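Local coordinates for UDP-N-acetylglucosamine 2-epimerase (Methanocaldococcus jannaschii, PDB 4NES), which probably catalyses the reversible epimerization at C-2 that converts UDP-N-acetylglucosamine into UDP-N-acetylmannosamine, the activated donor of ManNAc residues, at residues G68-K73 / D95-L100; I76-V81 / A103-K108; F123-P128 / N132-D137. One frame throughout, in Å; residues are numbered along the deposited sequence.

Contact 1: residues G68-K73 / D95-L100; sequences GEQTGK and DTNTVL. With UD1 (uridine-diphosphate-N-acetylglucosamine), chain B.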
# COMPACT_ATOMS: atom_id res chain seq x y z
N GLY A 68 -12.81 0.81 -1.35
CA GLY A 68 -12.26 1.22 -2.63
C GLY A 68 -12.81 2.57 -3.06
O GLY A 68 -12.06 3.43 -3.54
N GLU A 69 -14.11 2.76 -2.87
CA GLU A 69 -14.76 4.03 -3.19
C GLU A 69 -14.17 5.18 -2.37
O GLU A 69 -13.77 6.21 -2.92
CB GLU A 69 -16.27 3.90 -2.92
CG GLU A 69 -17.05 5.21 -3.04
CD GLU A 69 -18.42 5.15 -2.39
OE1 GLU A 69 -18.73 4.14 -1.71
OE2 GLU A 69 -19.19 6.12 -2.55
N GLN A 70 -14.09 5.00 -1.06
CA GLN A 70 -13.63 6.04 -0.16
C GLN A 70 -12.14 6.33 -0.37
O GLN A 70 -11.74 7.49 -0.52
CB GLN A 70 -13.90 5.59 1.27
CG GLN A 70 -13.60 6.61 2.34
CD GLN A 70 -13.80 6.03 3.72
OE1 GLN A 70 -13.07 5.13 4.13
NE2 GLN A 70 -14.81 6.51 4.43
N THR A 71 -11.33 5.28 -0.40
CA THR A 71 -9.89 5.46 -0.57
C THR A 71 -9.58 6.03 -1.96
O THR A 71 -8.73 6.90 -2.10
CB THR A 71 -9.13 4.14 -0.36
OG1 THR A 71 -9.52 3.56 0.89
CG2 THR A 71 -7.62 4.36 -0.36
N GLY A 72 -10.29 5.55 -2.98
CA GLY A 72 -10.10 6.05 -4.34
C GLY A 72 -10.39 7.53 -4.49
O GLY A 72 -9.60 8.28 -5.07
N LYS A 73 -11.53 7.97 -3.95
CA LYS A 73 -11.85 9.39 -3.95
C LYS A 73 -10.78 10.19 -3.21
O LYS A 73 -10.41 11.30 -3.62
CB LYS A 73 -13.21 9.62 -3.31
CG LYS A 73 -14.41 9.11 -4.11
CD LYS A 73 -15.65 9.24 -3.25
CE LYS A 73 -16.90 8.68 -3.90
NZ LYS A 73 -18.07 8.95 -3.01
N ASP A 95 -3.96 4.68 11.40
CA ASP A 95 -4.25 3.52 10.56
C ASP A 95 -5.61 3.54 9.84
O ASP A 95 -6.13 2.49 9.45
CB ASP A 95 -4.11 2.25 11.40
CG ASP A 95 -4.98 2.29 12.64
OD1 ASP A 95 -5.95 3.08 12.67
OD2 ASP A 95 -4.69 1.54 13.59
N THR A 96 -6.17 4.72 9.64
CA THR A 96 -7.45 4.83 8.95
C THR A 96 -7.23 4.86 7.44
O THR A 96 -6.09 4.98 6.97
CB THR A 96 -8.19 6.11 9.38
OG1 THR A 96 -7.45 7.24 8.93
CG2 THR A 96 -8.32 6.16 10.90
N ASN A 97 -8.31 4.78 6.67
CA ASN A 97 -8.18 4.90 5.22
C ASN A 97 -7.59 6.25 4.80
O ASN A 97 -6.87 6.33 3.81
CB ASN A 97 -9.52 4.67 4.52
CG ASN A 97 -9.92 3.21 4.49
OD1 ASN A 97 -9.13 2.32 4.85
ND2 ASN A 97 -11.15 2.94 4.06
N THR A 98 -7.88 7.30 5.58
CA THR A 98 -7.30 8.60 5.33
C THR A 98 -5.77 8.56 5.39
O THR A 98 -5.10 9.15 4.55
CB THR A 98 -7.83 9.63 6.34
OG1 THR A 98 -9.20 9.91 6.03
CG2 THR A 98 -7.02 10.91 6.27
N VAL A 99 -5.23 7.83 6.36
CA VAL A 99 -3.79 7.70 6.53
C VAL A 99 -3.16 7.04 5.31
O VAL A 99 -2.17 7.54 4.75
CB VAL A 99 -3.46 6.87 7.78
CG1 VAL A 99 -1.97 6.55 7.85
CG2 VAL A 99 -3.92 7.61 9.02
N LEU A 100 -3.72 5.92 4.89
CA LEU A 100 -3.18 5.21 3.74
C LEU A 100 -3.26 6.07 2.48
O LEU A 100 -2.29 6.16 1.73
CB LEU A 100 -3.93 3.90 3.51
CG LEU A 100 -3.51 3.15 2.25
CD1 LEU A 100 -2.05 2.72 2.36
CD2 LEU A 100 -4.41 1.93 1.99
C1' UD1 B . -12.97 4.59 11.04
C2' UD1 B . -11.65 3.89 10.91
C3' UD1 B . -11.28 3.22 12.14
C4' UD1 B . -11.29 4.11 13.31
C5' UD1 B . -12.59 4.86 13.38
C6' UD1 B . -12.58 5.91 14.43
C7' UD1 B . -11.20 3.04 8.53
C8' UD1 B . -11.36 1.92 7.55
N2' UD1 B . -11.76 2.85 9.84
O1' UD1 B . -13.96 3.66 11.30
O3' UD1 B . -9.97 2.64 11.98
O4' UD1 B . -11.10 3.37 14.51
O5' UD1 B . -12.86 5.53 12.16
O6' UD1 B . -13.80 6.15 15.02
O7' UD1 B . -10.62 4.08 8.20
N1 UD1 B . -20.52 7.53 10.34
C2 UD1 B . -21.31 8.56 10.65
N3 UD1 B . -20.80 9.77 10.86
C4 UD1 B . -19.48 9.99 10.75
C5 UD1 B . -18.63 8.94 10.43
C6 UD1 B . -19.18 7.69 10.22
O2 UD1 B . -22.51 8.41 10.76
O4 UD1 B . -18.97 11.24 10.97
C1B UD1 B . -21.08 6.18 10.12
C2B UD1 B . -21.57 5.92 8.75
O2' UD1 B . -22.69 5.09 8.80
C3B UD1 B . -20.46 5.23 8.12
C4B UD1 B . -19.95 4.40 9.24
O4B UD1 B . -20.10 5.17 10.41
O3B UD1 B . -20.81 4.48 6.99
C5B UD1 B . -18.52 4.03 9.08
O5B UD1 B . -17.65 5.10 8.84
PA UD1 B . -16.18 4.84 8.40
O1A UD1 B . -16.20 4.09 7.10
O2A UD1 B . -15.48 6.15 8.29
O3A UD1 B . -15.51 3.89 9.44
PB UD1 B . -15.48 3.97 11.03
O1B UD1 B . -16.26 2.81 11.56
O2B UD1 B . -15.88 5.34 11.52
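T71 and N97 mark the closest backbone approach, with their CA atoms 6.1 Å apart, where an early turn of helix 67-85 faces the first residue of helix 97-108. No backbone bond joins the two segments; the link is an amide-to-amide bond between side chains. N97 ND2 donates to Q70 OE1 at 2.9 Å, entering in the carbonyl plane at a C=O...N angle of 159°. The two amide planes stand 78° apart, so the groups meet nearly perpendicular. Q70 reaches N97 on an extended chain, CG trans to the main-chain nitrogen (chi1 -174°), while its NE2 is hydrogen-bonded to G63 O. T71 OG1 lies beside the same asparagine amide, 3.6 Å from N97 ND2, but this is mere proximity: the hydroxyl is bonded to H67 O. N97 ND2 has a further partner in H67 ND1, and N97 OD1 is bonded to N132 ND2 and to K108 NZ of the second subunit.

N97 also borders bound UDP-N-acetylglucosamine. The backbone N97 N donates to the acetamido oxygen UD1 O7' at 2.9 Å, and the acetamido methyl UD1 C8' sits 3.6 Å from N97 CG. T96, at the N-cap of helix 97-108, comes close with T96 CB 3.4 Å from UD1 O7'; its OG1 takes a weak capping bond from V99 N and is also bonded to E12. The N-terminal turn of the helix therefore offers an amide N-H to the sugar's acetyl group, and the positive end of the helix dipole would probably favour that oxygen. With both ends of its side chain engaged, the N97 amide is probably held against rotation; it touches the sugar's acetyl group and K108 of the second subunit, consistent with a pocket wall linked to the dimer interface.

Contact 2: residues I76-V81 / A103-K108; sequences IEIEKV and ALVASK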
# COMPACT_ATOMS: atom_id res chain seq x y z
N ILE A 76 -7.66 10.69 -5.41
CA ILE A 76 -7.92 11.73 -6.40
C ILE A 76 -7.87 13.13 -5.79
O ILE A 76 -7.19 14.02 -6.31
CB ILE A 76 -9.27 11.51 -7.11
CG1 ILE A 76 -9.24 10.20 -7.89
CG2 ILE A 76 -9.59 12.67 -8.04
CD1 ILE A 76 -10.61 9.63 -8.16
N GLU A 77 -8.58 13.32 -4.69
CA GLU A 77 -8.75 14.66 -4.14
C GLU A 77 -7.54 15.15 -3.35
O GLU A 77 -7.20 16.33 -3.42
CB GLU A 77 -10.01 14.74 -3.28
CG GLU A 77 -11.29 14.52 -4.08
CD GLU A 77 -11.46 15.50 -5.21
OE1 GLU A 77 -11.22 16.71 -5.00
OE2 GLU A 77 -11.85 15.07 -6.32
N ILE A 78 -6.88 14.25 -2.63
CA ILE A 78 -5.67 14.63 -1.91
C ILE A 78 -4.60 15.01 -2.93
O ILE A 78 -3.86 15.97 -2.73
CB ILE A 78 -5.15 13.51 -0.99
CG1 ILE A 78 -6.09 13.30 0.19
CG2 ILE A 78 -3.77 13.83 -0.43
CD1 ILE A 78 -5.71 12.10 1.04
N GLU A 79 -4.51 14.28 -4.03
CA GLU A 79 -3.48 14.59 -5.01
C GLU A 79 -3.67 15.98 -5.62
O GLU A 79 -2.69 16.68 -5.86
CB GLU A 79 -3.43 13.54 -6.11
CG GLU A 79 -2.29 13.80 -7.09
CD GLU A 79 -2.18 12.76 -8.15
OE1 GLU A 79 -3.14 12.64 -8.94
OE2 GLU A 79 -1.13 12.08 -8.20
N LYS A 80 -4.91 16.38 -5.87
CA LYS A 80 -5.17 17.72 -6.39
C LYS A 80 -4.60 18.79 -5.46
O LYS A 80 -3.95 19.74 -5.92
CB LYS A 80 -6.66 17.95 -6.58
CG LYS A 80 -7.27 17.16 -7.73
CD LYS A 80 -8.79 17.37 -7.76
CE LYS A 80 -9.45 16.54 -8.84
NZ LYS A 80 -10.93 16.65 -8.76
N VAL A 81 -4.81 18.63 -4.16
CA VAL A 81 -4.28 19.57 -3.19
C VAL A 81 -2.76 19.54 -3.13
O VAL A 81 -2.12 20.60 -3.15
CB VAL A 81 -4.84 19.31 -1.79
CG1 VAL A 81 -4.21 20.28 -0.80
CG2 VAL A 81 -6.36 19.47 -1.79
N ALA A 103 -0.64 8.89 2.56
CA ALA A 103 0.72 8.35 2.36
C ALA A 103 0.96 7.90 0.92
O ALA A 103 2.04 8.15 0.37
CB ALA A 103 0.98 7.20 3.33
N LEU A 104 -0.02 7.23 0.34
CA LEU A 104 0.12 6.73 -1.01
C LEU A 104 0.22 7.87 -2.02
O LEU A 104 1.03 7.80 -2.95
CB LEU A 104 -1.04 5.80 -1.35
CG LEU A 104 -0.94 5.12 -2.71
CD1 LEU A 104 0.44 4.50 -2.92
CD2 LEU A 104 -2.02 4.06 -2.81
N VAL A 105 -0.58 8.92 -1.85
CA VAL A 105 -0.48 10.06 -2.75
C VAL A 105 0.90 10.70 -2.63
O VAL A 105 1.57 10.94 -3.62
CB VAL A 105 -1.56 11.14 -2.47
CG1 VAL A 105 -1.26 12.39 -3.28
CG2 VAL A 105 -2.95 10.61 -2.80
N ALA A 106 1.31 10.98 -1.39
CA ALA A 106 2.58 11.65 -1.15
C ALA A 106 3.76 10.86 -1.69
O ALA A 106 4.65 11.41 -2.33
CB ALA A 106 2.75 11.95 0.33
N SER A 107 3.76 9.55 -1.47
CA SER A 107 4.86 8.70 -1.91
C SER A 107 5.07 8.75 -3.43
O SER A 107 6.20 8.82 -3.89
CB SER A 107 4.65 7.25 -1.44
OG SER A 107 3.62 6.62 -2.17
N LYS A 108 3.98 8.73 -4.20
CA LYS A 108 4.12 8.78 -5.65
C LYS A 108 4.51 10.17 -6.14
O LYS A 108 5.06 10.32 -7.23
CB LYS A 108 2.83 8.33 -6.34
CG LYS A 108 2.49 6.85 -6.13
CD LYS A 108 3.48 5.94 -6.87
CE LYS A 108 3.12 4.46 -6.72
NZ LYS A 108 1.89 4.08 -7.49
O HOH W 1 0.08 10.45 -6.14
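I78 is the first residue of helix segment 76-81 to meet the partner helix, its branch methyl CG2 lying 4.0 Å from V105 CB, an apolar contact made at an oblique crossing. The same valine's CG2 is 4.1 Å from I78 CB, so both sides of the V105 fork are engaged. Here helices 67-85 and 97-108, which precede and follow strand 89-93 of the N-terminal parallel sheet, pack on each other. Next along, V105 CG1 settles against E79, 3.6 Å from E79 CA and 3.7 Å from E79 CB; the CA atoms of E79 and V105, 5.9 Å apart, are the nearest pair of the two segments. Because E79 CG stands anti to the backbone N (chi1 -176°) and its chain runs on extended, the carboxylate passes beyond the valine. There a water donates to E79 OE2 at 2.9 Å and to V105 O at 3.0 Å, bridging the helices. E79 continues into the second subunit, where OE1 is bonded to T66 OG1 and E69 N, and OE2 to G68 N. E79 thus serves twice, CA and CB against V105, carboxylate in the dimer contact; those amides, at the start of helix 67-85, would probably favour its anion.

Contact 3: residues F123-P128 / N132-D137; sequences FDRNMP and NRVLTD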
# COMPACT_ATOMS: atom_id res chain seq x y z
N PHE A 123 -1.04 -8.32 13.86
CA PHE A 123 -0.78 -9.52 13.06
C PHE A 123 -2.06 -10.22 12.63
O PHE A 123 -2.08 -11.42 12.33
CB PHE A 123 0.20 -10.46 13.76
CG PHE A 123 1.50 -9.79 14.11
CD1 PHE A 123 2.38 -9.41 13.11
CD2 PHE A 123 1.82 -9.52 15.42
CE1 PHE A 123 3.57 -8.77 13.42
CE2 PHE A 123 3.01 -8.88 15.75
CZ PHE A 123 3.88 -8.51 14.74
N ASP A 124 -3.13 -9.44 12.60
CA ASP A 124 -4.39 -9.83 12.00
C ASP A 124 -4.43 -9.05 10.70
O ASP A 124 -5.32 -8.22 10.50
CB ASP A 124 -5.53 -9.37 12.91
CG ASP A 124 -6.87 -10.01 12.57
OD1 ASP A 124 -6.99 -10.63 11.49
OD2 ASP A 124 -7.80 -9.88 13.39
N ARG A 125 -3.46 -9.30 9.82
CA ARG A 125 -3.31 -8.51 8.58
C ARG A 125 -4.51 -8.69 7.63
O ARG A 125 -4.47 -8.27 6.47
CB ARG A 125 -1.96 -8.78 7.88
CG ARG A 125 -1.43 -7.57 7.09
CD ARG A 125 -0.03 -7.79 6.48
NE ARG A 125 1.04 -7.55 7.45
CZ ARG A 125 2.34 -7.55 7.15
NH1 ARG A 125 2.75 -7.77 5.90
NH2 ARG A 125 3.24 -7.33 8.11
N ASN A 126 -5.57 -9.30 8.15
CA ASN A 126 -6.87 -9.30 7.49
C ASN A 126 -7.75 -8.09 7.90
O ASN A 126 -8.70 -7.77 7.19
CB ASN A 126 -7.58 -10.64 7.75
CG ASN A 126 -6.80 -11.85 7.22
OD1 ASN A 126 -6.25 -11.82 6.12
ND2 ASN A 126 -6.75 -12.92 8.01
N MSE A 127 -7.43 -7.44 9.04
CA MSE A 127 -8.08 -6.20 9.54
C MSE A 127 -7.76 -5.01 8.61
O MSE A 127 -6.63 -4.86 8.20
CB MSE A 127 -7.52 -5.80 10.94
CG MSE A 127 -7.99 -6.58 12.21
SE MSE A 127 -7.45 -5.77 13.97
CE MSE A 127 -8.38 -4.05 13.71
N PRO A 128 -8.74 -4.12 8.31
CA PRO A 128 -8.34 -3.02 7.42
C PRO A 128 -7.31 -2.08 8.06
O PRO A 128 -6.44 -1.54 7.36
CB PRO A 128 -9.65 -2.27 7.13
CG PRO A 128 -10.60 -2.70 8.21
CD PRO A 128 -10.18 -4.08 8.62
N ASN A 132 -3.73 -0.93 6.50
CA ASN A 132 -3.41 0.48 6.35
C ASN A 132 -2.08 0.82 7.01
O ASN A 132 -1.25 1.54 6.44
CB ASN A 132 -4.51 1.36 6.94
CG ASN A 132 -5.77 1.35 6.11
OD1 ASN A 132 -5.74 1.01 4.92
ND2 ASN A 132 -6.90 1.73 6.73
N ARG A 133 -1.88 0.31 8.21
CA ARG A 133 -0.68 0.67 8.95
C ARG A 133 0.57 0.03 8.36
O ARG A 133 1.60 0.69 8.27
CB ARG A 133 -0.83 0.29 10.43
CG ARG A 133 0.10 1.05 11.36
CD ARG A 133 -0.02 0.56 12.81
NE ARG A 133 -1.41 0.45 13.25
CZ ARG A 133 -2.09 -0.70 13.29
NH1 ARG A 133 -1.49 -1.83 12.93
NH2 ARG A 133 -3.35 -0.73 13.69
N VAL A 134 0.48 -1.24 7.98
CA VAL A 134 1.62 -1.93 7.37
C VAL A 134 2.03 -1.23 6.07
O VAL A 134 3.20 -0.91 5.88
CB VAL A 134 1.32 -3.42 7.11
CG1 VAL A 134 2.42 -4.05 6.26
CG2 VAL A 134 1.16 -4.18 8.41
N LEU A 135 1.06 -0.96 5.20
CA LEU A 135 1.37 -0.32 3.93
C LEU A 135 1.97 1.06 4.13
O LEU A 135 2.98 1.42 3.52
CB LEU A 135 0.12 -0.24 3.05
CG LEU A 135 -0.44 -1.60 2.62
CD1 LEU A 135 -1.57 -1.40 1.64
CD2 LEU A 135 0.63 -2.49 2.02
N THR A 136 1.36 1.84 5.03
CA THR A 136 1.85 3.18 5.31
C THR A 136 3.28 3.14 5.84
O THR A 136 4.13 3.95 5.42
CB THR A 136 0.94 3.90 6.30
OG1 THR A 136 -0.35 4.08 5.71
CG2 THR A 136 1.50 5.26 6.65
N ASP A 137 3.56 2.21 6.75
CA ASP A 137 4.91 2.11 7.32
C ASP A 137 5.94 1.88 6.21
O ASP A 137 7.04 2.41 6.28
CB ASP A 137 4.99 1.00 8.38
CG ASP A 137 4.36 1.39 9.71
OD1 ASP A 137 4.20 2.59 9.96
OD2 ASP A 137 4.05 0.47 10.50
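P128 and N132 lie one helical turn apart, CA to CA 6.1 Å, whereas R125 and V134, the other facing pair, have CA atoms 8.3 Å apart. Segment 123-128 is loop with a type I turn from D124 to M127, closed by M127 N to D124 O at 2.7 Å; the selenomethionine M127 occupies the N-cap position, and helix 128-138 starts at P128. An i to i+4 bond of the helix's opening turn, N132 N to P128 O, measures 2.9 Å.

R125 reaches across to the side of the helix. A turn about its CG-CD bond (chi3 -82°) brings the guanidinium across V134 at about a right angle. V134 CG1 stands 3.6 Å above the guanidinium plane, over its centre, and V134 CG2 is 3.5 Å from R125 NE, so the valine fork pads one flat face of the cation. Its charge is paired by E157, with R125 NH2 in a salt bridge to OE2, and NH1 makes a weak bond to H138 ND1 of the second subunit. Cutting R125 back to an alanine would remove the guanidinium, and is likely to cost E157 this salt-bridge partner and take one cover from the V134 methyls.

This loop follows strand 112-116 of the N-terminal Rossmann-like domain of the GT-B fold; strand 112-116, helix 128-138 and the parallel strand 142-145 beside it form a beta-alpha-beta unit. N132 ND2 lies near P128 O, but the angle is poor; that nitrogen is bonded to D95 O and N97 OD1, and N132 OD1 to K108 NZ of the second subunit. The backbone N132 O is gripped twice, by T136 N at 3.0 Å and by T136 OG1 at 2.8 Å, the two donors arriving from opposite faces of the carbonyl plane.

Contacts 1 and 2 lie on the same pair of helices, 67-85 and 97-108, their centres about 11 Å apart; contact 3 brings in helix 128-138, its centre about 13 Å from that of contact 1 and about 19 Å from that of contact 2. A salt bridge, D95 OD2 to R133 NH2 at 2.6 Å, ties contact 1 to contact 3, and A103 CB to T136 CG2 at 3.9 Å packs contact 2 against it. All three touch the second subunit. Bound UDP-N-acetylglucosamine meets contact 1 directly, lies about 5 Å from the N132 side chain, and is about 12 Å from that of I78. The P128 side chain is about 10 Å from that of H207, probably the active-site residue.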